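Long-range contacts in luciferase-like monooxygenase (Streptomyces bottropensis, PDB 7BIP), which probably acts as a luciferase-like monooxygenase in the biosynthesis of rishirilide, an aromatic type II polyketide: residues N6-V11 / H48-Y53; T42-F47 / P55-F60; M230-Y235 / G317-S322; A293-L298 / D310-W315. All blocks are in the same frame, centred on the assembly; numbering follows the deposited sequence.

In the fold
From the N terminus, the chain leaves strand 2-6 into the loop of contact 1, passes helix 18-35 and strand 39-42, and returns at 48-53 to close that loop. Contact 2 crosses it: 42-47 precedes 48-53, and 55-60 follows, so the two share one region, joined by the Leu7 O to Thr42 OG1 hydrogen bond. Contact 1 ties the loops after two neighbouring barrel strands; contact 2 seats the start of helix 57-67 on the loop after strand 39-42. Much later, contact 3 pairs strand 228-236 with strand 320-324. Nested inside its loop, contact 4 sets the turn after helix 287-293 against helix 302-316; Asn233 and Leu298 link contacts 3 and 4 by backbone.

Contact 1. Residues N6-V11 / H48-Y53; sequences NLFPTV and HEYGGY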
# COMPACT_ATOMS: atom_id res chain seq x y z
N ASN A 6 -16.39 -2.27 -8.85
CA ASN A 6 -15.27 -1.38 -9.11
C ASN A 6 -15.51 -0.10 -8.32
O ASN A 6 -16.64 0.39 -8.26
CB ASN A 6 -15.15 -1.09 -10.61
CG ASN A 6 -13.80 -0.54 -11.01
OD1 ASN A 6 -13.01 -0.13 -10.16
ND2 ASN A 6 -13.53 -0.51 -12.31
N LEU A 7 -14.46 0.40 -7.69
CA LEU A 7 -14.54 1.58 -6.83
C LEU A 7 -13.63 2.65 -7.42
O LEU A 7 -12.55 2.95 -6.91
CB LEU A 7 -14.17 1.24 -5.38
CG LEU A 7 -15.18 0.30 -4.70
CD1 LEU A 7 -14.69 -0.22 -3.35
CD2 LEU A 7 -16.58 0.98 -4.57
N PHE A 8 -14.07 3.22 -8.54
CA PHE A 8 -13.32 4.24 -9.26
C PHE A 8 -13.78 5.59 -8.73
O PHE A 8 -14.93 5.97 -8.98
CB PHE A 8 -13.61 4.11 -10.75
CG PHE A 8 -12.73 4.94 -11.66
CD1 PHE A 8 -12.11 4.35 -12.75
CD2 PHE A 8 -12.56 6.30 -11.47
CE1 PHE A 8 -11.31 5.09 -13.61
CE2 PHE A 8 -11.77 7.04 -12.33
CZ PHE A 8 -11.15 6.43 -13.39
N PRO A 9 -12.93 6.35 -8.03
CA PRO A 9 -13.38 7.66 -7.52
C PRO A 9 -13.38 8.72 -8.60
O PRO A 9 -12.40 8.91 -9.32
CB PRO A 9 -12.35 7.97 -6.43
CG PRO A 9 -11.12 7.27 -6.87
CD PRO A 9 -11.56 6.02 -7.61
N THR A 10 -14.51 9.42 -8.74
CA THR A 10 -14.63 10.60 -9.59
C THR A 10 -15.21 11.67 -8.69
O THR A 10 -16.42 11.92 -8.70
CB THR A 10 -15.49 10.33 -10.83
OG1 THR A 10 -16.72 9.70 -10.44
CG2 THR A 10 -14.77 9.43 -11.78
N VAL A 11 -14.35 12.28 -7.89
CA VAL A 11 -14.79 13.12 -6.78
C VAL A 11 -13.61 13.98 -6.35
O VAL A 11 -12.45 13.55 -6.43
CB VAL A 11 -15.34 12.26 -5.62
CG1 VAL A 11 -14.24 11.33 -5.08
CG2 VAL A 11 -15.90 13.15 -4.52
N HIS A 48 -6.16 14.53 -10.43
CA HIS A 48 -7.43 15.07 -10.89
C HIS A 48 -8.57 14.39 -10.15
O HIS A 48 -8.43 13.28 -9.64
CB HIS A 48 -7.59 14.86 -12.40
CG HIS A 48 -6.56 15.58 -13.21
ND1 HIS A 48 -6.59 16.94 -13.42
CD2 HIS A 48 -5.47 15.12 -13.87
CE1 HIS A 48 -5.56 17.29 -14.17
NE2 HIS A 48 -4.87 16.20 -14.46
N GLU A 49 -9.72 15.06 -10.12
CA GLU A 49 -10.91 14.43 -9.55
C GLU A 49 -11.22 13.10 -10.24
O GLU A 49 -11.76 12.18 -9.60
CB GLU A 49 -12.10 15.38 -9.63
CG GLU A 49 -11.97 16.56 -8.69
CD GLU A 49 -12.52 17.85 -9.27
OE1 GLU A 49 -13.68 17.86 -9.74
OE2 GLU A 49 -11.78 18.86 -9.26
N TYR A 50 -10.89 12.98 -11.52
CA TYR A 50 -10.98 11.70 -12.23
C TYR A 50 -9.92 10.72 -11.73
O TYR A 50 -8.79 10.71 -12.22
CB TYR A 50 -10.84 11.93 -13.74
CG TYR A 50 -11.02 10.69 -14.59
CD1 TYR A 50 -12.28 10.18 -14.87
CD2 TYR A 50 -9.91 10.03 -15.13
CE1 TYR A 50 -12.43 9.04 -15.66
CE2 TYR A 50 -10.05 8.90 -15.91
CZ TYR A 50 -11.31 8.41 -16.18
OH TYR A 50 -11.44 7.29 -16.96
N GLY A 51 -10.28 9.90 -10.74
CA GLY A 51 -9.42 8.84 -10.26
C GLY A 51 -8.42 9.23 -9.19
O GLY A 51 -7.81 8.33 -8.58
N GLY A 52 -8.23 10.52 -8.93
CA GLY A 52 -7.06 10.98 -8.19
C GLY A 52 -7.05 10.67 -6.70
O GLY A 52 -5.99 10.74 -6.08
N TYR A 53 -8.21 10.34 -6.12
CA TYR A 53 -8.21 9.81 -4.75
C TYR A 53 -7.52 8.46 -4.66
O TYR A 53 -7.30 7.98 -3.55
CB TYR A 53 -9.62 9.66 -4.20
CG TYR A 53 -10.24 10.92 -3.65
CD1 TYR A 53 -9.75 12.18 -3.99
CD2 TYR A 53 -11.33 10.87 -2.79
CE1 TYR A 53 -10.32 13.34 -3.49
CE2 TYR A 53 -11.91 12.03 -2.28
CZ TYR A 53 -11.40 13.26 -2.64
OH TYR A 53 -11.98 14.41 -2.14
O HOH W 1 -10.92 11.21 -7.14
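Phe8 reaches Tyr50 with the far end of its ring. Its CG is anti to the backbone N (chi1 -170°), which carries the ring out to the 48-53 loop: CE2 comes up to Gly51 N, CZ lies over one face of the Tyr50 ring, 3.4 Å from Tyr50 CZ, and CE1 turns toward the tyrosine hydroxyl. The two ring planes stand 52° apart. Nearby, Thr10 CG2 runs alongside the Tyr50 ring. Both loops follow parallel strands of the barrel, 2-6 and 39-42, at their C-terminal ends, the end that carries the active site in TIM-barrel enzymes. Here a single backbone bridge, Thr10 with Tyr50, joins them. Gly51 N donates to Pro9 O over 2.7 Å, and Val11 N donates to Glu49 O at 3.1 Å. A water accepts from Tyr53 N and donates toward Glu49 O and Val11 O, bridging the two loops. Followed outward, Tyr53 sets CB 3.9 Å from Pro9 CG; its ring atoms CD2 and CE2 each lie 3.7 Å from Val11 CG1, which sits over a face; Val11 O also lies over a face, nearest Tyr53 CE1 at 3.6 Å; and the hydroxyl at the tip bonds to Lys16 O. The carboxylate of Glu49 forms a salt bridge with Arg253. Helix 240-262 packs on Tyr50 through Ala257, Leu258 and Ala261.

Contact 2. Residues T42-F47 / P55-F60; sequences TVEHYF and PDPVTF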
# COMPACT_ATOMS: atom_id res chain seq x y z
N THR A 42 -10.14 -1.56 -7.88
CA THR A 42 -9.98 -0.12 -7.91
C THR A 42 -8.84 0.23 -8.86
O THR A 42 -8.20 -0.65 -9.45
CB THR A 42 -9.79 0.47 -6.51
OG1 THR A 42 -10.00 1.89 -6.57
CG2 THR A 42 -8.38 0.20 -5.99
N VAL A 43 -8.56 1.53 -8.97
CA VAL A 43 -7.80 2.08 -10.08
C VAL A 43 -6.56 2.82 -9.57
O VAL A 43 -6.36 2.99 -8.37
CB VAL A 43 -8.66 3.03 -10.93
CG1 VAL A 43 -9.99 2.38 -11.24
CG2 VAL A 43 -8.87 4.34 -10.18
N GLU A 44 -5.72 3.25 -10.51
CA GLU A 44 -4.56 4.11 -10.22
C GLU A 44 -4.65 5.36 -11.09
O GLU A 44 -4.64 5.26 -12.32
CB GLU A 44 -3.23 3.39 -10.49
CG GLU A 44 -2.01 4.25 -10.15
CD GLU A 44 -0.69 3.52 -10.37
OE1 GLU A 44 -0.72 2.30 -10.59
OE2 GLU A 44 0.37 4.19 -10.32
N HIS A 45 -4.72 6.53 -10.45
CA HIS A 45 -4.71 7.81 -11.16
C HIS A 45 -4.16 8.89 -10.24
O HIS A 45 -4.21 8.77 -9.01
CB HIS A 45 -6.10 8.21 -11.63
CG HIS A 45 -6.45 7.67 -12.98
ND1 HIS A 45 -5.69 7.92 -14.10
CD2 HIS A 45 -7.47 6.88 -13.38
CE1 HIS A 45 -6.23 7.31 -15.14
NE2 HIS A 45 -7.31 6.66 -14.72
N TYR A 46 -3.67 9.98 -10.85
CA TYR A 46 -3.02 11.06 -10.11
C TYR A 46 -3.62 12.42 -10.44
O TYR A 46 -3.92 12.70 -11.61
CB TYR A 46 -1.51 11.10 -10.38
CG TYR A 46 -0.81 9.80 -10.07
CD1 TYR A 46 -0.18 9.60 -8.85
CD2 TYR A 46 -0.80 8.77 -11.00
CE1 TYR A 46 0.46 8.39 -8.57
CE2 TYR A 46 -0.17 7.57 -10.74
CZ TYR A 46 0.46 7.39 -9.52
OH TYR A 46 1.09 6.19 -9.27
N PHE A 47 -3.79 13.25 -9.40
CA PHE A 47 -3.91 14.71 -9.46
C PHE A 47 -5.31 15.27 -9.73
O PHE A 47 -5.60 16.39 -9.32
CB PHE A 47 -2.98 15.33 -10.51
CG PHE A 47 -1.58 14.84 -10.46
CD1 PHE A 47 -0.92 14.68 -9.25
CD2 PHE A 47 -0.91 14.54 -11.63
CE1 PHE A 47 0.38 14.22 -9.22
CE2 PHE A 47 0.38 14.09 -11.60
CZ PHE A 47 1.03 13.92 -10.39
N PRO A 55 -4.18 7.22 -5.99
CA PRO A 55 -2.84 7.15 -6.62
C PRO A 55 -2.15 5.81 -6.41
O PRO A 55 -1.17 5.53 -7.12
CB PRO A 55 -2.07 8.29 -5.94
CG PRO A 55 -2.74 8.46 -4.60
CD PRO A 55 -4.21 8.15 -4.85
N ASP A 56 -2.63 4.98 -5.49
CA ASP A 56 -1.99 3.69 -5.19
C ASP A 56 -3.07 2.67 -4.86
O ASP A 56 -3.49 2.55 -3.70
CB ASP A 56 -0.99 3.83 -4.04
CG ASP A 56 -0.06 2.66 -3.93
OD1 ASP A 56 0.90 2.58 -4.72
OD2 ASP A 56 -0.27 1.82 -3.05
N PRO A 57 -3.55 1.92 -5.86
CA PRO A 57 -4.63 0.96 -5.59
C PRO A 57 -4.24 -0.11 -4.58
O PRO A 57 -5.11 -0.58 -3.84
CB PRO A 57 -4.89 0.34 -6.98
CG PRO A 57 -3.62 0.60 -7.75
CD PRO A 57 -3.17 1.95 -7.28
N VAL A 58 -2.96 -0.49 -4.53
CA VAL A 58 -2.55 -1.52 -3.58
C VAL A 58 -2.84 -1.09 -2.15
O VAL A 58 -3.18 -1.92 -1.30
CB VAL A 58 -1.06 -1.86 -3.79
CG1 VAL A 58 -0.50 -2.71 -2.64
CG2 VAL A 58 -0.88 -2.55 -5.12
N THR A 59 -2.68 0.21 -1.84
CA THR A 59 -2.92 0.68 -0.48
C THR A 59 -4.38 0.51 -0.08
O THR A 59 -4.68 0.01 1.01
CB THR A 59 -2.50 2.16 -0.34
OG1 THR A 59 -1.09 2.27 -0.58
CG2 THR A 59 -2.79 2.69 1.07
N PHE A 60 -5.30 0.86 -0.98
CA PHE A 60 -6.71 0.60 -0.70
C PHE A 60 -7.00 -0.90 -0.64
O PHE A 60 -7.72 -1.37 0.25
CB PHE A 60 -7.61 1.25 -1.74
CG PHE A 60 -9.05 0.87 -1.56
CD1 PHE A 60 -9.81 1.48 -0.59
CD2 PHE A 60 -9.62 -0.15 -2.32
CE1 PHE A 60 -11.14 1.12 -0.37
CE2 PHE A 60 -10.95 -0.53 -2.12
CZ PHE A 60 -11.71 0.11 -1.14
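Fully extended from CA to its carboxylate (chi1 -178°, chi2 178°), Glu44 reaches past Pro55, whereas Tyr46 turns CG beside its own backbone N (chi1 -57°); both come up to Pro55 O. Glu44 CG lies 3.4 Å from Pro55 O, and Tyr46 lays a ring face by the proline, Pro55 CA above it toward the rim and Tyr46 CE1 3.7 Å from Pro55 CB. The Tyr46 hydroxyl donates to Glu44 OE2, though the modelled length of that bond is doubtful. At the other proline, Glu44 CB meets Pro57 CD at 3.5 Å, Val43 O approaches Pro57 CB, and Thr42 CG2 lies 3.6 Å from Pro57 CB and also touches Phe60 CD2. No hydrogen bond spans the segments; a CA-H...O contact from Pro55 CA to His45 O, 3.2 Å, is among the closest approaches. Asp56 is the N-cap: its OD2 accepts from Thr59 OG1 and, weakly, from Thr59 N, and its OD1 pairs with Lys91. The contact thus seats the start of helix 57-67 against the loop leaving strand 39-42, with Phe60 on helix 18-35, Pro57 on strand 72-78, Val58 on helix 85-98, and Met94 of the second subunit against Pro55.

Contact 3. Residues M230-Y235 / G317-S322; sequences MSYNCY and GDFTIS. With EDO (1,2-ethanediol), chain I.
Met230 lays its extended side chain across the Phe319 ring at about a right angle, the methyl CE settling over the face, 3.8 Å from the centroid and 14° from the ring normal. The sulfur follows obliquely at 4.3 Å from that centroid, a Met-aromatic contact, and Met230 CG presses on Phe319 CE1 at 3.6 Å. Phe319 offers its ring because CG sits between the backbone N and the carbonyl carbon (chi1 66°). Beyond it, the Tyr232 ring meets the branched end of Ile321: Tyr232 CE2 lies 3.9 Å from Ile321 CD1, and Tyr232 CD2 touches Ile321 CG2, while Phe319 CZ comes up at the tyrosine edge. Across the sheet, Ser231 OG, turned to the side-chain amide of Asn6, rests 3.4 Å from Ser322 CB. The strands run parallel, with Met230 N donating to Thr320 O, Ser322 N to Met230 O and Tyr232 N to Ser322 O. Apolar packing and backbone bonds thus hold the pair on the face with Met230 and Ile321. On the opposite face the serine hydroxyls turn to polar partners, Ser322 OG probably polarised by its bonds to His39 and Lys41; Lys41 lies at a calcium site in a structure of this protein, though no calcium sits on it here.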
# COMPACT_ATOMS: atom_id res chain seq x y z
N MET A 230 -14.19 -6.64 -17.89
CA MET A 230 -14.69 -5.37 -18.41
C MET A 230 -15.42 -4.66 -17.29
O MET A 230 -16.10 -5.31 -16.49
CB MET A 230 -15.64 -5.55 -19.60
CG MET A 230 -15.09 -6.42 -20.73
SD MET A 230 -16.24 -6.46 -22.11
CE MET A 230 -15.86 -8.06 -22.82
N SER A 231 -15.31 -3.34 -17.23
CA SER A 231 -16.01 -2.54 -16.23
C SER A 231 -17.19 -1.81 -16.86
O SER A 231 -17.10 -1.34 -17.99
CB SER A 231 -15.08 -1.52 -15.56
OG SER A 231 -14.17 -2.17 -14.67
N TYR A 232 -18.29 -1.74 -16.11
CA TYR A 232 -19.48 -1.01 -16.54
C TYR A 232 -19.98 -0.15 -15.40
O TYR A 232 -20.10 -0.64 -14.27
CB TYR A 232 -20.62 -1.96 -16.93
CG TYR A 232 -20.46 -2.74 -18.22
CD1 TYR A 232 -20.93 -2.23 -19.42
CD2 TYR A 232 -19.89 -4.00 -18.21
CE1 TYR A 232 -20.81 -2.95 -20.60
CE2 TYR A 232 -19.76 -4.73 -19.38
CZ TYR A 232 -20.22 -4.20 -20.56
OH TYR A 232 -20.09 -4.93 -21.71
N ASN A 233 -20.30 1.11 -15.68
CA ASN A 233 -21.02 1.91 -14.69
C ASN A 233 -22.35 1.25 -14.36
O ASN A 233 -23.06 0.75 -15.25
CB ASN A 233 -21.23 3.33 -15.21
CG ASN A 233 -19.94 4.10 -15.32
OD1 ASN A 233 -19.00 3.86 -14.56
ND2 ASN A 233 -19.87 5.02 -16.28
N CYS A 234 -22.69 1.20 -13.07
CA CYS A 234 -23.84 0.42 -12.67
C CYS A 234 -24.63 1.17 -11.60
O CYS A 234 -24.06 1.60 -10.60
CB CYS A 234 -23.40 -0.96 -12.14
SG CYS A 234 -24.77 -1.97 -11.60
N TYR A 235 -25.93 1.32 -11.84
CA TYR A 235 -26.82 1.94 -10.86
C TYR A 235 -28.17 1.27 -10.97
O TYR A 235 -28.76 1.24 -12.06
CB TYR A 235 -26.93 3.46 -11.11
CG TYR A 235 -27.64 4.20 -10.00
CD1 TYR A 235 -26.93 4.95 -9.08
CD2 TYR A 235 -29.02 4.13 -9.86
CE1 TYR A 235 -27.57 5.63 -8.06
CE2 TYR A 235 -29.67 4.79 -8.85
CZ TYR A 235 -28.94 5.53 -7.94
OH TYR A 235 -29.57 6.20 -6.92
N GLY A 317 -19.84 -13.77 -24.76
CA GLY A 317 -19.58 -14.98 -24.02
C GLY A 317 -19.51 -14.70 -22.53
O GLY A 317 -19.87 -13.62 -22.05
N ASP A 318 -19.05 -15.70 -21.78
CA ASP A 318 -18.94 -15.56 -20.33
C ASP A 318 -17.63 -14.87 -19.95
O ASP A 318 -16.56 -15.25 -20.44
CB ASP A 318 -19.04 -16.92 -19.67
CG ASP A 318 -20.46 -17.40 -19.54
OD1 ASP A 318 -21.26 -16.71 -18.88
OD2 ASP A 318 -20.78 -18.46 -20.11
N PHE A 319 -17.71 -13.87 -19.07
CA PHE A 319 -16.51 -13.16 -18.63
C PHE A 319 -16.81 -12.51 -17.28
O PHE A 319 -17.85 -12.78 -16.67
CB PHE A 319 -16.04 -12.16 -19.70
CG PHE A 319 -17.01 -11.01 -19.94
CD1 PHE A 319 -16.78 -9.77 -19.36
CD2 PHE A 319 -18.12 -11.18 -20.75
CE1 PHE A 319 -17.66 -8.72 -19.58
CE2 PHE A 319 -19.00 -10.13 -20.97
CZ PHE A 319 -18.77 -8.89 -20.38
N THR A 320 -15.88 -11.70 -16.80
CA THR A 320 -15.95 -11.07 -15.49
C THR A 320 -16.28 -9.59 -15.65
O THR A 320 -15.51 -8.85 -16.29
CB THR A 320 -14.63 -11.26 -14.74
OG1 THR A 320 -14.38 -12.66 -14.57
CG2 THR A 320 -14.69 -10.58 -13.38
N ILE A 321 -17.40 -9.15 -15.07
CA ILE A 321 -17.81 -7.75 -15.11
C ILE A 321 -17.52 -7.12 -13.76
O ILE A 321 -17.83 -7.72 -12.72
CB ILE A 321 -19.31 -7.61 -15.45
CG1 ILE A 321 -19.55 -7.82 -16.95
CG2 ILE A 321 -19.83 -6.23 -15.01
CD1 ILE A 321 -21.02 -7.82 -17.38
N SER A 322 -16.94 -5.92 -13.77
CA SER A 322 -16.82 -5.09 -12.58
C SER A 322 -17.88 -4.00 -12.66
O SER A 322 -17.90 -3.22 -13.62
CB SER A 322 -15.43 -4.46 -12.44
OG SER A 322 -14.42 -5.45 -12.46
C1 EDO I . -15.15 6.02 -15.73
O1 EDO I . -15.63 6.25 -14.40
C2 EDO I . -14.79 4.55 -15.89
O2 EDO I . -15.97 3.80 -16.21

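Contact 4. Residues A293-L298 / D310-W315; sequences AERKAL and DDIRGW
A Schellman motif at Arg295 ends helix 287-293, and from this turn the arginine side chain reaches helix 302-316, on the outside of the barrel. Arg295 has positive phi, its CB points toward the helix, and a bend at chi2 (79°) carries the guanidinium along to Asp311. NE donates to Asp311 OD2 at 2.8 Å, nearly straight at 164°, with the oxygen in the guanidinium plane and using its anti lone pair. NH1 adds a weak bond to the same OD2, so one oxygen of the carboxylate takes both donors of this salt bridge; NH2 turns the other way to Val292 O, which holds the group at the helix end. Before the charged tip, the aliphatic part of Arg295 is packed: CB meets Trp315 CZ3 at 3.7 Å and Ile312 CG1 at 3.9 Å, and CD passes near the indole. The arginine crosses the Trp315 side chain at about a right angle, and Glu294 O lies at the indole edge, 3.9 Å from Trp315 CH2. Deeper, Leu298 CD2 touches Ile312 CD1 at 3.8 Å, and both side chains pack on Tyr232 of strand 228-236. Within the turn, Lys296 NZ makes a salt bridge to Glu294 OE2, and Trp315 has a cation-pi partner in Arg202. An apolar floor beneath a partly exposed salt bridge joins turn to helix. Helix 302-316 belongs to the beta-alpha-beta crossover of a TIM barrel, from strand 228-236 to its parallel neighbour 320-324, with 298-300 an added strand on the way.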
# COMPACT_ATOMS: atom_id res chain seq x y z
N ALA A 293 -29.09 2.00 -24.08
CA ALA A 293 -29.67 1.14 -25.11
C ALA A 293 -28.61 0.30 -25.81
O ALA A 293 -28.90 -0.82 -26.24
CB ALA A 293 -30.42 1.99 -26.13
N GLU A 294 -27.40 0.82 -25.91
CA GLU A 294 -26.30 0.11 -26.55
C GLU A 294 -25.55 -0.80 -25.58
O GLU A 294 -24.56 -1.42 -25.98
CB GLU A 294 -25.31 1.10 -27.17
CG GLU A 294 -25.87 1.84 -28.38
CD GLU A 294 -24.93 2.90 -28.92
OE1 GLU A 294 -25.27 3.52 -29.94
OE2 GLU A 294 -23.85 3.11 -28.32
N ARG A 295 -26.01 -0.88 -24.33
CA ARG A 295 -25.38 -1.70 -23.30
C ARG A 295 -23.95 -1.26 -23.03
O ARG A 295 -23.05 -2.08 -22.84
CB ARG A 295 -25.46 -3.19 -23.66
CG ARG A 295 -26.83 -3.83 -23.35
CD ARG A 295 -27.89 -3.51 -24.40
NE ARG A 295 -29.14 -4.17 -24.04
CZ ARG A 295 -30.10 -3.61 -23.31
NH1 ARG A 295 -31.19 -4.30 -23.02
NH2 ARG A 295 -29.98 -2.35 -22.88
N LYS A 296 -23.74 0.05 -22.99
CA LYS A 296 -22.46 0.62 -22.59
C LYS A 296 -22.44 1.02 -21.13
O LYS A 296 -21.40 1.44 -20.62
CB LYS A 296 -22.13 1.83 -23.47
CG LYS A 296 -21.79 1.45 -24.90
CD LYS A 296 -21.55 2.68 -25.75
CE LYS A 296 -20.64 2.37 -26.93
NZ LYS A 296 -21.42 1.95 -28.12
N ALA A 297 -23.57 0.87 -20.44
CA ALA A 297 -23.72 1.16 -19.02
C ALA A 297 -24.89 0.33 -18.52
O ALA A 297 -25.86 0.12 -19.25
CB ALA A 297 -23.99 2.65 -18.77
N LEU A 298 -24.79 -0.14 -17.28
CA LEU A 298 -25.78 -1.04 -16.69
C LEU A 298 -26.59 -0.25 -15.67
O LEU A 298 -26.37 -0.35 -14.46
CB LEU A 298 -25.10 -2.27 -16.05
CG LEU A 298 -24.32 -3.15 -17.01
CD1 LEU A 298 -23.69 -4.32 -16.28
CD2 LEU A 298 -25.27 -3.66 -18.09
N ASP A 310 -27.93 -10.21 -20.30
CA ASP A 310 -28.15 -11.32 -21.23
C ASP A 310 -27.73 -10.96 -22.65
O ASP A 310 -27.20 -11.81 -23.38
CB ASP A 310 -29.62 -11.76 -21.19
CG ASP A 310 -30.00 -12.40 -19.85
OD1 ASP A 310 -29.09 -12.69 -19.04
OD2 ASP A 310 -31.21 -12.60 -19.61
N ASP A 311 -27.96 -9.71 -23.06
CA ASP A 311 -27.49 -9.26 -24.37
C ASP A 311 -25.97 -9.29 -24.44
O ASP A 311 -25.38 -9.79 -25.41
CB ASP A 311 -27.99 -7.84 -24.66
CG ASP A 311 -29.49 -7.78 -24.88
OD1 ASP A 311 -30.12 -8.84 -25.08
OD2 ASP A 311 -30.03 -6.65 -24.86
N ILE A 312 -25.31 -8.75 -23.41
CA ILE A 312 -23.85 -8.69 -23.36
C ILE A 312 -23.26 -10.09 -23.41
O ILE A 312 -22.29 -10.35 -24.14
CB ILE A 312 -23.41 -7.90 -22.11
CG1 ILE A 312 -23.69 -6.40 -22.29
CG2 ILE A 312 -21.92 -8.13 -21.82
CD1 ILE A 312 -23.76 -5.64 -20.99
N ARG A 313 -23.83 -11.01 -22.63
CA ARG A 313 -23.36 -12.39 -22.64
C ARG A 313 -23.52 -13.01 -24.02
O ARG A 313 -22.65 -13.77 -24.47
CB ARG A 313 -24.11 -13.19 -21.57
CG ARG A 313 -23.55 -14.58 -21.28
CD ARG A 313 -24.43 -15.32 -20.29
NE ARG A 313 -23.89 -16.64 -19.98
CZ ARG A 313 -24.31 -17.77 -20.55
NH1 ARG A 313 -25.27 -17.74 -21.47
NH2 ARG A 313 -23.76 -18.93 -20.21
N GLY A 314 -24.61 -12.69 -24.71
CA GLY A 314 -24.79 -13.19 -26.06
C GLY A 314 -23.75 -12.68 -27.04
O GLY A 314 -23.35 -13.40 -27.95
N TRP A 315 -23.29 -11.43 -26.85
CA TRP A 315 -22.28 -10.89 -27.75
C TRP A 315 -20.88 -11.40 -27.42
O TRP A 315 -20.10 -11.70 -28.33
CB TRP A 315 -22.25 -9.36 -27.68
CG TRP A 315 -23.53 -8.69 -28.03
CD1 TRP A 315 -24.51 -9.15 -28.85
CD2 TRP A 315 -23.96 -7.40 -27.56
NE1 TRP A 315 -25.54 -8.23 -28.92
CE2 TRP A 315 -25.22 -7.15 -28.13
CE3 TRP A 315 -23.40 -6.45 -26.70
CZ2 TRP A 315 -25.94 -5.98 -27.88
CZ3 TRP A 315 -24.11 -5.28 -26.45
CH2 TRP A 315 -25.37 -5.06 -27.04